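Local atomic coordinates of histidine kinase (Methanosarcina mazei, PDB entry 3LI9), a protein that probably works as a membrane-bound sensor histidine kinase, its extracellular Cache domain, present here, sensing signals that govern phosphate transfer from ATP to a protein histidine. Residues A[41-46]-A[59-64]; A[77-82]-A[155-160]; A[181-186]-A[261-266]; A[192-195]-A[199-202]. One frame throughout, in Å; residues are numbered along the deposited sequence.

Contact 1: residues A[41-46]-A[59-64]; sequences RTLACT and MSIIKR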
loop_
_atom_site.group_PDB
_atom_site.type_symbol
_atom_site.label_atom_id
_atom_site.label_comp_id
_atom_site.label_asym_id
_atom_site.label_seq_id
_atom_site.Cartn_x
_atom_site.Cartn_y
_atom_site.Cartn_z
ATOM N N ARG A 41 -3.004 -12.034 -4.786
ATOM C CA ARG A 41 -4.117 -12.607 -5.538
ATOM C C ARG A 41 -3.837 -14.031 -5.974
ATOM O O ARG A 41 -4.750 -14.871 -5.917
ATOM C CB ARG A 41 -4.409 -11.737 -6.726
ATOM C CG ARG A 41 -5.802 -12.083 -7.275
ATOM C CD ARG A 41 -6.393 -10.859 -8.088
ATOM N NE ARG A 41 -7.751 -11.187 -8.513
ATOM C CZ ARG A 41 -8.054 -11.801 -9.655
ATOM N NH1 ARG A 41 -7.078 -12.180 -10.473
ATOM N NH2 ARG A 41 -9.324 -12.088 -9.965
ATOM N N THR A 42 -2.600 -14.313 -6.394
ATOM C CA THR A 42 -2.281 -15.656 -6.861
ATOM C C THR A 42 -2.297 -16.638 -5.660
ATOM O O THR A 42 -2.815 -17.750 -5.774
ATOM C CB THR A 42 -0.941 -15.667 -7.515
ATOM O OG1 THR A 42 -1.069 -14.856 -8.683
ATOM C CG2 THR A 42 -0.638 -17.112 -8.053
ATOM N N LEU A 43 -1.803 -16.160 -4.520
ATOM C CA LEU A 43 -1.910 -16.985 -3.260
ATOM C C LEU A 43 -3.371 -17.238 -2.900
ATOM O O LEU A 43 -3.742 -18.389 -2.525
ATOM C CB LEU A 43 -1.191 -16.280 -2.110
ATOM C CG LEU A 43 -1.227 -16.993 -0.740
ATOM C CD1 LEU A 43 -0.613 -18.366 -0.858
ATOM C CD2 LEU A 43 -0.343 -16.073 0.267
ATOM N N ALA A 44 -4.237 -16.231 -3.053
ATOM C CA ALA A 44 -5.678 -16.426 -2.770
ATOM C C ALA A 44 -6.314 -17.456 -3.715
ATOM O O ALA A 44 -7.040 -18.372 -3.205
ATOM C CB ALA A 44 -6.462 -15.071 -2.803
ATOM N N CYS A 45 -5.934 -17.425 -5.006
ATOM C CA CYS A 45 -6.489 -18.435 -6.033
ATOM C C CYS A 45 -6.081 -19.832 -5.590
ATOM O O CYS A 45 -6.870 -20.779 -5.648
ATOM C CB CYS A 45 -5.893 -18.195 -7.421
ATOM S SG CYS A 45 -6.501 -16.775 -8.212
ATOM N N THR A 46 -4.805 -19.968 -5.241
ATOM C CA THR A 46 -4.260 -21.250 -4.875
ATOM C C THR A 46 -4.983 -21.756 -3.630
ATOM O O THR A 46 -5.398 -22.919 -3.598
ATOM C CB THR A 46 -2.798 -21.123 -4.600
ATOM O OG1 THR A 46 -2.198 -20.597 -5.813
ATOM C CG2 THR A 46 -2.193 -22.456 -4.237
HETATM N N MSE A 59 1.786 -22.975 5.882
HETATM C CA MSE A 59 2.735 -22.078 6.565
HETATM C C MSE A 59 4.066 -22.100 5.750
HETATM O O MSE A 59 4.708 -21.047 5.616
HETATM C CB MSE A 59 2.828 -22.482 8.066
HETATM C CG MSE A 59 1.554 -22.015 8.717
HETATM SE SE MSE A 59 1.713 -22.452 10.675
HETATM C CE MSE A 59 1.284 -24.048 10.567
ATOM N N SER A 60 4.462 -23.288 5.253
ATOM C CA SER A 60 5.695 -23.364 4.478
ATOM C C SER A 60 5.575 -22.543 3.181
ATOM O O SER A 60 6.586 -21.942 2.695
ATOM C CB SER A 60 5.973 -24.796 4.100
ATOM O OG SER A 60 6.460 -25.403 5.288
ATOM N N ILE A 61 4.403 -22.594 2.568
ATOM C CA ILE A 61 4.152 -21.868 1.302
ATOM C C ILE A 61 4.293 -20.349 1.544
ATOM O O ILE A 61 5.017 -19.638 0.787
ATOM C CB ILE A 61 2.762 -22.214 0.738
ATOM C CG1 ILE A 61 2.803 -23.667 0.133
ATOM C CG2 ILE A 61 2.315 -21.117 -0.327
ATOM C CD1 ILE A 61 1.378 -24.315 -0.102
ATOM N N ILE A 62 3.651 -19.817 2.590
ATOM C CA ILE A 62 3.721 -18.341 2.753
ATOM C C ILE A 62 5.126 -17.945 3.180
ATOM O O ILE A 62 5.563 -16.836 2.826
ATOM C CB ILE A 62 2.695 -17.760 3.743
ATOM C CG1 ILE A 62 2.796 -18.402 5.142
ATOM C CG2 ILE A 62 1.299 -18.047 3.175
ATOM C CD1 ILE A 62 1.782 -17.752 6.256
ATOM N N LYS A 63 5.843 -18.819 3.896
ATOM C CA LYS A 63 7.247 -18.525 4.267
ATOM C C LYS A 63 8.139 -18.478 3.049
ATOM O O LYS A 63 9.006 -17.577 2.943
ATOM C CB LYS A 63 7.768 -19.579 5.241
ATOM C CG LYS A 63 9.172 -19.249 5.785
ATOM C CD LYS A 63 9.643 -20.208 6.895
ATOM C CE LYS A 63 8.711 -20.144 8.070
ATOM N NZ LYS A 63 9.021 -21.275 9.003
ATOM N N ARG A 64 7.891 -19.397 2.110
ATOM C CA ARG A 64 8.678 -19.400 0.851
ATOM C C ARG A 64 8.403 -18.113 0.054
ATOM O O ARG A 64 9.320 -17.489 -0.490
ATOM C CB ARG A 64 8.417 -20.688 0.045
ATOM C CG ARG A 64 9.201 -20.754 -1.264
ATOM C CD ARG A 64 10.708 -20.854 -0.878
ATOM N NE ARG A 64 11.546 -21.175 -2.096
ATOM C CZ ARG A 64 11.744 -22.441 -2.516
ATOM N NH1 ARG A 64 11.222 -23.441 -1.885
ATOM N NH2 ARG A 64 12.554 -22.664 -3.554
#

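Contact 2: residues A[77-82]-A[155-160]; sequences LGYEPD and SPIFKN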
loop_
_atom_site.group_PDB
_atom_site.type_symbol
_atom_site.label_atom_id
_atom_site.label_comp_id
_atom_site.label_asym_id
_atom_site.label_seq_id
_atom_site.Cartn_x
_atom_site.Cartn_y
_atom_site.Cartn_z
ATOM N N LEU A 77 -2.216 -15.538 5.787
ATOM C CA LEU A 77 -3.520 -16.046 5.406
ATOM C C LEU A 77 -4.393 -15.835 6.675
ATOM O O LEU A 77 -3.873 -15.910 7.831
ATOM C CB LEU A 77 -3.413 -17.568 5.184
ATOM C CG LEU A 77 -2.546 -17.930 3.965
ATOM C CD1 LEU A 77 -2.302 -19.470 3.994
ATOM C CD2 LEU A 77 -3.232 -17.530 2.662
ATOM N N GLY A 78 -5.676 -15.505 6.481
ATOM C CA GLY A 78 -6.549 -15.415 7.666
ATOM C C GLY A 78 -7.894 -16.027 7.222
ATOM O O GLY A 78 -8.432 -15.633 6.232
ATOM N N TYR A 79 -8.384 -17.039 7.951
ATOM C CA TYR A 79 -9.627 -17.739 7.579
ATOM C C TYR A 79 -10.768 -17.510 8.597
ATOM O O TYR A 79 -10.542 -17.236 9.769
ATOM C CB TYR A 79 -9.365 -19.205 7.524
ATOM C CG TYR A 79 -8.635 -19.628 6.253
ATOM C CD1 TYR A 79 -7.252 -19.463 6.125
ATOM C CD2 TYR A 79 -9.355 -20.203 5.172
ATOM C CE1 TYR A 79 -6.606 -19.885 4.926
ATOM C CE2 TYR A 79 -8.695 -20.616 3.987
ATOM C CZ TYR A 79 -7.342 -20.427 3.901
ATOM O OH TYR A 79 -6.678 -20.921 2.755
ATOM N N GLU A 80 -11.974 -17.563 8.059
ATOM C CA GLU A 80 -13.189 -17.642 8.887
ATOM C C GLU A 80 -13.149 -18.895 9.726
ATOM O O GLU A 80 -12.451 -19.863 9.504
ATOM C CB GLU A 80 -14.411 -17.705 7.936
ATOM C CG GLU A 80 -14.658 -16.489 7.119
ATOM C CD GLU A 80 -15.194 -15.333 7.969
ATOM O OE1 GLU A 80 -16.408 -15.317 8.249
ATOM O OE2 GLU A 80 -14.422 -14.442 8.336
ATOM N N PRO A 81 -13.959 -18.921 10.789
ATOM C CA PRO A 81 -14.015 -20.094 11.660
ATOM C C PRO A 81 -14.284 -21.379 10.896
ATOM O O PRO A 81 -15.245 -21.446 10.125
ATOM C CB PRO A 81 -15.199 -19.730 12.604
ATOM C CG PRO A 81 -15.103 -18.278 12.716
ATOM C CD PRO A 81 -14.782 -17.814 11.267
ATOM N N ASP A 82 -13.400 -22.353 11.076
ATOM C CA ASP A 82 -13.424 -23.671 10.502
ATOM C C ASP A 82 -13.344 -23.734 8.963
ATOM O O ASP A 82 -13.497 -24.805 8.394
ATOM C CB ASP A 82 -14.670 -24.418 10.994
ATOM C CG ASP A 82 -14.455 -25.013 12.370
ATOM O OD1 ASP A 82 -13.312 -25.327 12.751
ATOM O OD2 ASP A 82 -15.433 -25.146 13.094
ATOM N N SER A 155 -6.353 -10.089 -0.620
ATOM C CA SER A 155 -7.318 -10.650 -1.618
ATOM C C SER A 155 -8.175 -11.706 -0.974
ATOM O O SER A 155 -7.710 -12.508 -0.170
ATOM C CB SER A 155 -6.571 -11.382 -2.757
ATOM O OG SER A 155 -5.851 -10.497 -3.562
ATOM N N PRO A 156 -9.489 -11.669 -1.273
ATOM C CA PRO A 156 -10.370 -12.640 -0.700
ATOM C C PRO A 156 -10.179 -14.046 -1.295
ATOM O O PRO A 156 -9.947 -14.180 -2.497
ATOM C CB PRO A 156 -11.794 -12.057 -1.032
ATOM C CG PRO A 156 -11.564 -11.305 -2.343
ATOM C CD PRO A 156 -10.181 -10.667 -2.136
ATOM N N ILE A 157 -10.374 -15.061 -0.444
ATOM C CA ILE A 157 -10.301 -16.509 -0.793
ATOM C C ILE A 157 -11.747 -16.968 -0.834
ATOM O O ILE A 157 -12.454 -16.880 0.191
ATOM C CB ILE A 157 -9.641 -17.285 0.288
ATOM C CG1 ILE A 157 -8.146 -16.793 0.421
ATOM C CG2 ILE A 157 -9.650 -18.761 -0.051
ATOM C CD1 ILE A 157 -7.387 -17.486 1.715
ATOM N N PHE A 158 -12.197 -17.363 -2.009
ATOM C CA PHE A 158 -13.639 -17.798 -2.155
ATOM C C PHE A 158 -13.626 -19.269 -2.391
ATOM O O PHE A 158 -12.996 -19.747 -3.381
ATOM C CB PHE A 158 -14.300 -17.090 -3.328
ATOM C CG PHE A 158 -14.629 -15.691 -3.055
ATOM C CD1 PHE A 158 -15.801 -15.404 -2.338
ATOM C CD2 PHE A 158 -13.861 -14.639 -3.546
ATOM C CE1 PHE A 158 -16.200 -14.035 -2.059
ATOM C CE2 PHE A 158 -14.270 -13.271 -3.277
ATOM C CZ PHE A 158 -15.406 -13.010 -2.478
ATOM N N LYS A 159 -14.313 -20.010 -1.523
ATOM C CA LYS A 159 -14.413 -21.493 -1.608
ATOM C C LYS A 159 -15.914 -21.808 -1.628
ATOM O O LYS A 159 -16.675 -21.252 -0.807
ATOM C CB LYS A 159 -13.796 -22.137 -0.357
ATOM C CG LYS A 159 -12.297 -22.007 -0.301
ATOM C CD LYS A 159 -11.727 -22.378 1.099
ATOM C CE LYS A 159 -11.609 -23.837 1.225
ATOM N NZ LYS A 159 -10.814 -24.168 2.458
ATOM N N ASN A 160 -16.331 -22.646 -2.560
ATOM C CA ASN A 160 -17.742 -23.006 -2.731
ATOM C C ASN A 160 -18.526 -21.739 -3.018
ATOM O O ASN A 160 -19.683 -21.645 -2.666
ATOM C CB ASN A 160 -18.253 -23.785 -1.494
ATOM C CG ASN A 160 -17.164 -24.741 -0.896
ATOM O OD1 ASN A 160 -16.639 -25.684 -1.566
ATOM N ND2 ASN A 160 -16.808 -24.468 0.334
HETATM O O HOH W 1 -7.922 -22.854 1.701
#

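Contact 3: residues A[181-186]-A[261-266]; sequences SSIRTF and FSFVLV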
loop_
_atom_site.group_PDB
_atom_site.type_symbol
_atom_site.label_atom_id
_atom_site.label_comp_id
_atom_site.label_asym_id
_atom_site.label_seq_id
_atom_site.Cartn_x
_atom_site.Cartn_y
_atom_site.Cartn_z
ATOM N N SER A 181 12.555 11.084 -3.231
ATOM C CA SER A 181 13.286 12.213 -2.691
ATOM C C SER A 181 14.568 12.547 -3.400
ATOM O O SER A 181 15.162 13.595 -3.080
ATOM C CB SER A 181 13.514 12.054 -1.194
ATOM O OG SER A 181 12.246 12.269 -0.524
ATOM N N SER A 182 14.979 11.723 -4.345
ATOM C CA SER A 182 16.161 12.022 -5.169
ATOM C C SER A 182 15.806 12.649 -6.516
ATOM O O SER A 182 16.680 12.979 -7.303
ATOM C CB SER A 182 16.930 10.748 -5.468
ATOM O OG SER A 182 16.162 9.964 -6.417
ATOM N N ILE A 183 14.520 12.731 -6.828
ATOM C CA ILE A 183 14.101 13.287 -8.132
ATOM C C ILE A 183 14.244 14.782 -8.110
ATOM O O ILE A 183 13.816 15.465 -7.155
ATOM C CB ILE A 183 12.657 12.868 -8.448
ATOM C CG1 ILE A 183 12.618 11.354 -8.676
ATOM C CG2 ILE A 183 12.109 13.625 -9.722
ATOM C CD1 ILE A 183 11.182 10.773 -8.626
ATOM N N ARG A 184 14.945 15.289 -9.133
ATOM C CA ARG A 184 15.117 16.741 -9.232
ATOM C C ARG A 184 14.734 17.182 -10.617
ATOM O O ARG A 184 15.050 16.513 -11.607
ATOM C CB ARG A 184 16.556 17.115 -8.931
ATOM C CG ARG A 184 16.911 16.872 -7.485
ATOM C CD ARG A 184 15.926 17.565 -6.425
ATOM N NE ARG A 184 16.569 17.283 -5.156
ATOM C CZ ARG A 184 16.042 16.659 -4.106
ATOM N NH1 ARG A 184 16.850 16.455 -3.069
ATOM N NH2 ARG A 184 14.750 16.335 -4.032
ATOM N N THR A 185 14.039 18.298 -10.726
ATOM C CA THR A 185 13.685 18.755 -12.056
ATOM C C THR A 185 13.927 20.283 -12.125
ATOM O O THR A 185 13.685 20.984 -11.167
ATOM C CB THR A 185 12.183 18.386 -12.344
ATOM O OG1 THR A 185 11.832 18.655 -13.709
ATOM C CG2 THR A 185 11.273 19.171 -11.414
ATOM N N PHE A 186 14.341 20.793 -13.277
ATOM C CA PHE A 186 14.784 22.190 -13.319
ATOM C C PHE A 186 15.852 22.512 -12.249
ATOM O O PHE A 186 16.780 21.748 -12.049
ATOM C CB PHE A 186 13.557 23.129 -13.300
ATOM C CG PHE A 186 12.603 22.845 -14.415
ATOM C CD1 PHE A 186 12.867 23.287 -15.700
ATOM C CD2 PHE A 186 11.476 22.077 -14.208
ATOM C CE1 PHE A 186 11.987 23.011 -16.737
ATOM C CE2 PHE A 186 10.614 21.782 -15.256
ATOM C CZ PHE A 186 10.870 22.231 -16.510
ATOM N N PHE A 261 -3.120 5.960 -5.627
ATOM C CA PHE A 261 -2.160 6.826 -4.979
ATOM C C PHE A 261 -1.806 7.915 -5.998
ATOM O O PHE A 261 -2.390 7.946 -7.086
ATOM C CB PHE A 261 -0.895 6.012 -4.620
ATOM C CG PHE A 261 -1.087 5.142 -3.362
ATOM C CD1 PHE A 261 -2.374 4.768 -2.957
ATOM C CD2 PHE A 261 -0.006 4.600 -2.711
ATOM C CE1 PHE A 261 -2.618 3.928 -1.791
ATOM C CE2 PHE A 261 -0.193 3.723 -1.555
ATOM C CZ PHE A 261 -1.492 3.418 -1.102
ATOM N N SER A 262 -0.892 8.850 -5.688
ATOM C CA SER A 262 -0.585 9.853 -6.661
ATOM C C SER A 262 0.893 10.205 -6.628
ATOM O O SER A 262 1.421 10.315 -5.492
ATOM C CB SER A 262 -1.457 11.152 -6.434
ATOM O OG SER A 262 -1.279 12.065 -7.539
ATOM N N PHE A 263 1.501 10.458 -7.795
ATOM C CA PHE A 263 2.855 10.951 -7.826
ATOM C C PHE A 263 2.767 12.464 -8.118
ATOM O O PHE A 263 2.051 12.867 -9.041
ATOM C CB PHE A 263 3.675 10.230 -8.966
ATOM C CG PHE A 263 5.090 10.774 -9.069
ATOM C CD1 PHE A 263 6.107 10.231 -8.302
ATOM C CD2 PHE A 263 5.355 11.855 -9.916
ATOM C CE1 PHE A 263 7.424 10.758 -8.406
ATOM C CE2 PHE A 263 6.690 12.376 -10.022
ATOM C CZ PHE A 263 7.688 11.800 -9.270
ATOM N N VAL A 264 3.478 13.264 -7.315
ATOM C CA VAL A 264 3.367 14.731 -7.413
ATOM C C VAL A 264 4.725 15.333 -7.734
ATOM O O VAL A 264 5.757 15.039 -7.088
ATOM C CB VAL A 264 2.819 15.330 -6.088
ATOM C CG1 VAL A 264 2.584 16.847 -6.256
ATOM C CG2 VAL A 264 1.549 14.660 -5.682
ATOM N N LEU A 265 4.770 16.165 -8.761
ATOM C CA LEU A 265 5.977 16.906 -9.057
ATOM C C LEU A 265 5.706 18.375 -8.716
ATOM O O LEU A 265 4.626 18.917 -9.092
ATOM C CB LEU A 265 6.269 16.913 -10.569
ATOM C CG LEU A 265 7.099 15.907 -11.281
ATOM C CD1 LEU A 265 7.208 16.338 -12.776
ATOM C CD2 LEU A 265 8.458 15.689 -10.625
ATOM N N VAL A 266 6.650 18.999 -8.017
ATOM C CA VAL A 266 6.445 20.394 -7.595
ATOM C C VAL A 266 7.516 21.222 -8.337
ATOM O O VAL A 266 8.704 20.954 -8.221
ATOM C CB VAL A 266 6.605 20.575 -6.073
ATOM C CG1 VAL A 266 6.524 22.053 -5.666
ATOM C CG2 VAL A 266 5.540 19.770 -5.299
#

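Contact 4: residues A[192-195]-A[199-202]; sequences FMVS and IFLS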
loop_
_atom_site.group_PDB
_atom_site.type_symbol
_atom_site.label_atom_id
_atom_site.label_comp_id
_atom_site.label_asym_id
_atom_site.label_seq_id
_atom_site.Cartn_x
_atom_site.Cartn_y
_atom_site.Cartn_z
ATOM N N PHE A 192 7.209 14.089 -4.748
ATOM C CA PHE A 192 6.883 13.198 -3.586
ATOM C C PHE A 192 5.651 12.341 -3.951
ATOM O O PHE A 192 4.977 12.611 -4.919
ATOM C CB PHE A 192 6.593 14.017 -2.289
ATOM C CG PHE A 192 5.490 15.010 -2.428
ATOM C CD1 PHE A 192 4.139 14.646 -2.242
ATOM C CD2 PHE A 192 5.799 16.319 -2.687
ATOM C CE1 PHE A 192 3.075 15.647 -2.370
ATOM C CE2 PHE A 192 4.764 17.283 -2.795
ATOM C CZ PHE A 192 3.447 16.953 -2.647
HETATM N N MSE A 193 5.392 11.279 -3.206
HETATM C CA MSE A 193 4.228 10.447 -3.483
HETATM C C MSE A 193 3.261 10.598 -2.335
HETATM O O MSE A 193 3.686 10.804 -1.189
HETATM C CB MSE A 193 4.620 8.947 -3.592
HETATM C CG MSE A 193 5.303 8.693 -4.823
HETATM SE SE MSE A 193 3.953 7.769 -6.021
HETATM C CE MSE A 193 4.402 6.250 -5.081
ATOM N N VAL A 194 1.964 10.487 -2.626
ATOM C CA VAL A 194 0.938 10.458 -1.579
ATOM C C VAL A 194 0.017 9.263 -1.737
ATOM O O VAL A 194 -0.097 8.707 -2.855
ATOM C CB VAL A 194 0.080 11.775 -1.489
ATOM C CG1 VAL A 194 1.030 13.013 -1.208
ATOM C CG2 VAL A 194 -0.691 12.014 -2.786
ATOM N N SER A 195 -0.664 8.918 -0.662
ATOM C CA SER A 195 -1.650 7.849 -0.747
ATOM C C SER A 195 -2.998 8.422 -1.345
ATOM O O SER A 195 -3.101 9.627 -1.654
ATOM C CB SER A 195 -1.919 7.289 0.647
ATOM O OG SER A 195 -2.629 8.282 1.391
ATOM N N ILE A 199 -2.028 11.225 2.118
ATOM C CA ILE A 199 -0.938 11.148 3.129
ATOM C C ILE A 199 0.434 11.021 2.464
ATOM O O ILE A 199 0.622 10.203 1.526
ATOM C CB ILE A 199 -1.114 9.887 3.970
ATOM C CG1 ILE A 199 -2.470 9.912 4.704
ATOM C CG2 ILE A 199 0.024 9.768 4.989
ATOM C CD1 ILE A 199 -2.530 11.041 5.803
ATOM N N PHE A 200 1.410 11.803 2.935
ATOM C CA PHE A 200 2.734 11.704 2.350
ATOM C C PHE A 200 3.321 10.347 2.501
ATOM O O PHE A 200 3.394 9.814 3.612
ATOM C CB PHE A 200 3.734 12.762 2.980
ATOM C CG PHE A 200 3.421 14.188 2.558
ATOM C CD1 PHE A 200 4.054 14.734 1.458
ATOM C CD2 PHE A 200 2.537 14.946 3.315
ATOM C CE1 PHE A 200 3.792 16.067 0.984
ATOM C CE2 PHE A 200 2.233 16.297 2.869
ATOM C CZ PHE A 200 2.843 16.825 1.719
ATOM N N LEU A 201 3.834 9.816 1.385
ATOM C CA LEU A 201 4.599 8.562 1.483
ATOM C C LEU A 201 6.129 8.888 1.440
ATOM O O LEU A 201 6.974 7.981 1.597
ATOM C CB LEU A 201 4.341 7.665 0.270
ATOM C CG LEU A 201 2.802 7.363 0.228
ATOM C CD1 LEU A 201 2.494 6.408 -0.864
ATOM C CD2 LEU A 201 2.226 6.916 1.572
ATOM N N SER A 202 6.459 10.151 1.085
ATOM C CA SER A 202 7.876 10.572 0.965
ATOM C C SER A 202 7.877 12.088 1.101
ATOM O O SER A 202 6.834 12.735 0.909
ATOM C CB SER A 202 8.478 10.247 -0.417
ATOM O OG SER A 202 7.808 10.902 -1.492
#

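Contact 1: residues A[41-46]-A[59-64]
L43 meets I61 and I62 with no flat side chain between them: no ring, amide or carboxylate takes part across the two helical segments, and methyl groups do all the touching. The fork of L43 deals with two successive isoleucines at once, CD1 lying 4.1 Å from CG2 of I61 and CD2 lying 3.9 Å from CG2 of I62. With CG of L43 anti to the backbone N (chi1 179°), the fork is carried outward toward helix 55-67. Both isoleucines answer with the CG2 branch. The end of I62 then leads away from L43, since chi1 of 56° sets CG1 between the backbone N and the carbonyl carbon. The backbones remain well separated, with 8.3 Å between CA of L43 and CA of I62, so long branched residues suit this place.

In the PDC fold of this Cache domain, helices lie against an antiparallel sheet, and here both helix 13-48 and helix 55-67 pack on strand 74-79 of that sheet. L43 and I62 each rest on V75 and L77 of this strand. On helix 13-48 the small A44 turns instead to S155 and I157, a size that suits close approach of helix to strand.

The flat group that matters within a segment is the peptide carbonyl of T42. Its O takes the backbone N of T46 at 3.0 Å and OG1 of T46 at 2.9 Å, from opposite faces of its plane, so the threonine hydroxyl is tied back to its own helix.

Contact 2: residues A[77-82]-A[155-160]
I157 and Y79 bury the most surface here, and they meet at about a right angle. CD1 of I157 is 3.7 Å from both CZ and OH of Y79, approaching the phenol end of the ring obliquely. The isoleucine reaches it because CG1 is anti to the carbonyl carbon (chi1 -64°) and the rest of the chain is extended. The same CD1 methyl lies 4.3 Å from CD2 of L77.

The two strands are not direct neighbours: strand 162-172 pairs antiparallel with both 74-79 and 148-159, so in this PDC sheet they flank a common middle strand. The segments 77-79 and 155-159 run at 48° to each other, their axes 8.8 Å apart at closest approach. Long side chains have to bridge that gap, which suits tyrosine and isoleucine.

At the polar end of the ring, one water lies 2.5 Å from OH of Y79 and accepts a bond from NZ of K159 at 3.3 Å. That ammonium group also donates to the carbonyl O of A83, while F84 meets the tyrosine ring edge-to-face. An alanine in place of Y79 would probably deprive the CD1 methyl of I157 of its aromatic partner and break the water-mediated link to NZ of K159.

Contact 3: residues A[181-186]-A[261-266]
I183 reaches the segment 261-266 with two separate branches, and its torsions decide which goes where. With chi1 at -67°, CG1 stands anti to the carbonyl carbon, and the nearly extended second torsion (165°) sends CD1 to the rim of the F263 ring. This methyl sits at the edge, near the ring plane, 3.7 Å from CZ and 3.8 Å from CE1 of F263. The other branch, CG2, comes 4.3 Å from CD2 of L265. A beta-branched residue suits the spot because one side chain can serve both neighbours.

F263 comes from the opposite direction. Its CG is anti to the backbone N (chi1 177°), which swings the ring out to the isoleucine; Y25 and A26 of helix 13-48 also pack against it. The CB bond of L265 does not aim at the loop, but the end of the chain swings nearer and brings CD2 to I183. R184 points away, and its NH2 makes a weak bond to O of I183, 3.4 Å long.

I183, R184 and T185 thus point alternately toward and away from strand 261-268, an inner strand of the four-stranded antiparallel sheet expected in a PDC-fold Cache domain.

Contact 4: residues A[192-195]-A[199-202]
M193 and L201 share the straightest bond of this contact, from N of L201 to O of M193, 2.8 Å long with 168° at the hydrogen. A second backbone bond, N of S195 to O of I199, is also 2.8 Å. Together they frame V194 and F200 as a non-hydrogen-bonded antiparallel pair, the single beta bridge where the chain turns back on the end of strand 190-194 in the PDC fold.

Serine hydroxyls add a bond on each flank of the bridge. OG of S202 accepts from N of M193 at 3.0 Å, taking the place a backbone carbonyl might have filled. OG of S195 accepts from N of I199 at 3.1 Å and is also bonded to E141 beyond the turn. A small hydroxyl residue fits both places, since it can bond to main chain so close by.

Packing differs on the two sides. M193 and L201 lie together, CB to CB 4.1 Å. On the other side, F192 receives F200 over one face: CE1 of F200 stands 3.4 Å above the F192 ring plane, offset toward the rim, with the planes at 47°. CG of F192 stands between the backbone N and the carbonyl carbon (chi1 57°), which turns the ring toward F200, and CG1 of V194 lies in its plane at the edge. An alanine in place of F192 would probably take away the face on which CE1 of F200 rests and open a gap beside that ring. The carbonyl O of S202 is buried here without a polar partner, 3.5 Å from CB of F192.

From the N terminus, helix 13-48 passes contact 3's sheet first and reaches contact 1 near its far end. Contact 1 closes a short loop between this helix and helix 55-67. Contact 2 then joins strands 74-79 and 148-159 across 72 intervening residues; contacts 1 and 2 touch where I62 packs on L77. About 35 Å from contact 1, between centres, contact 3 closes a second long loop, and the tight turn of contact 4 falls within that span. Strands 190-194 and 261-268 are sheet neighbours, so contacts 3 and 4 adjoin, on the opposite side of the chain's centre from contacts 1 and 2.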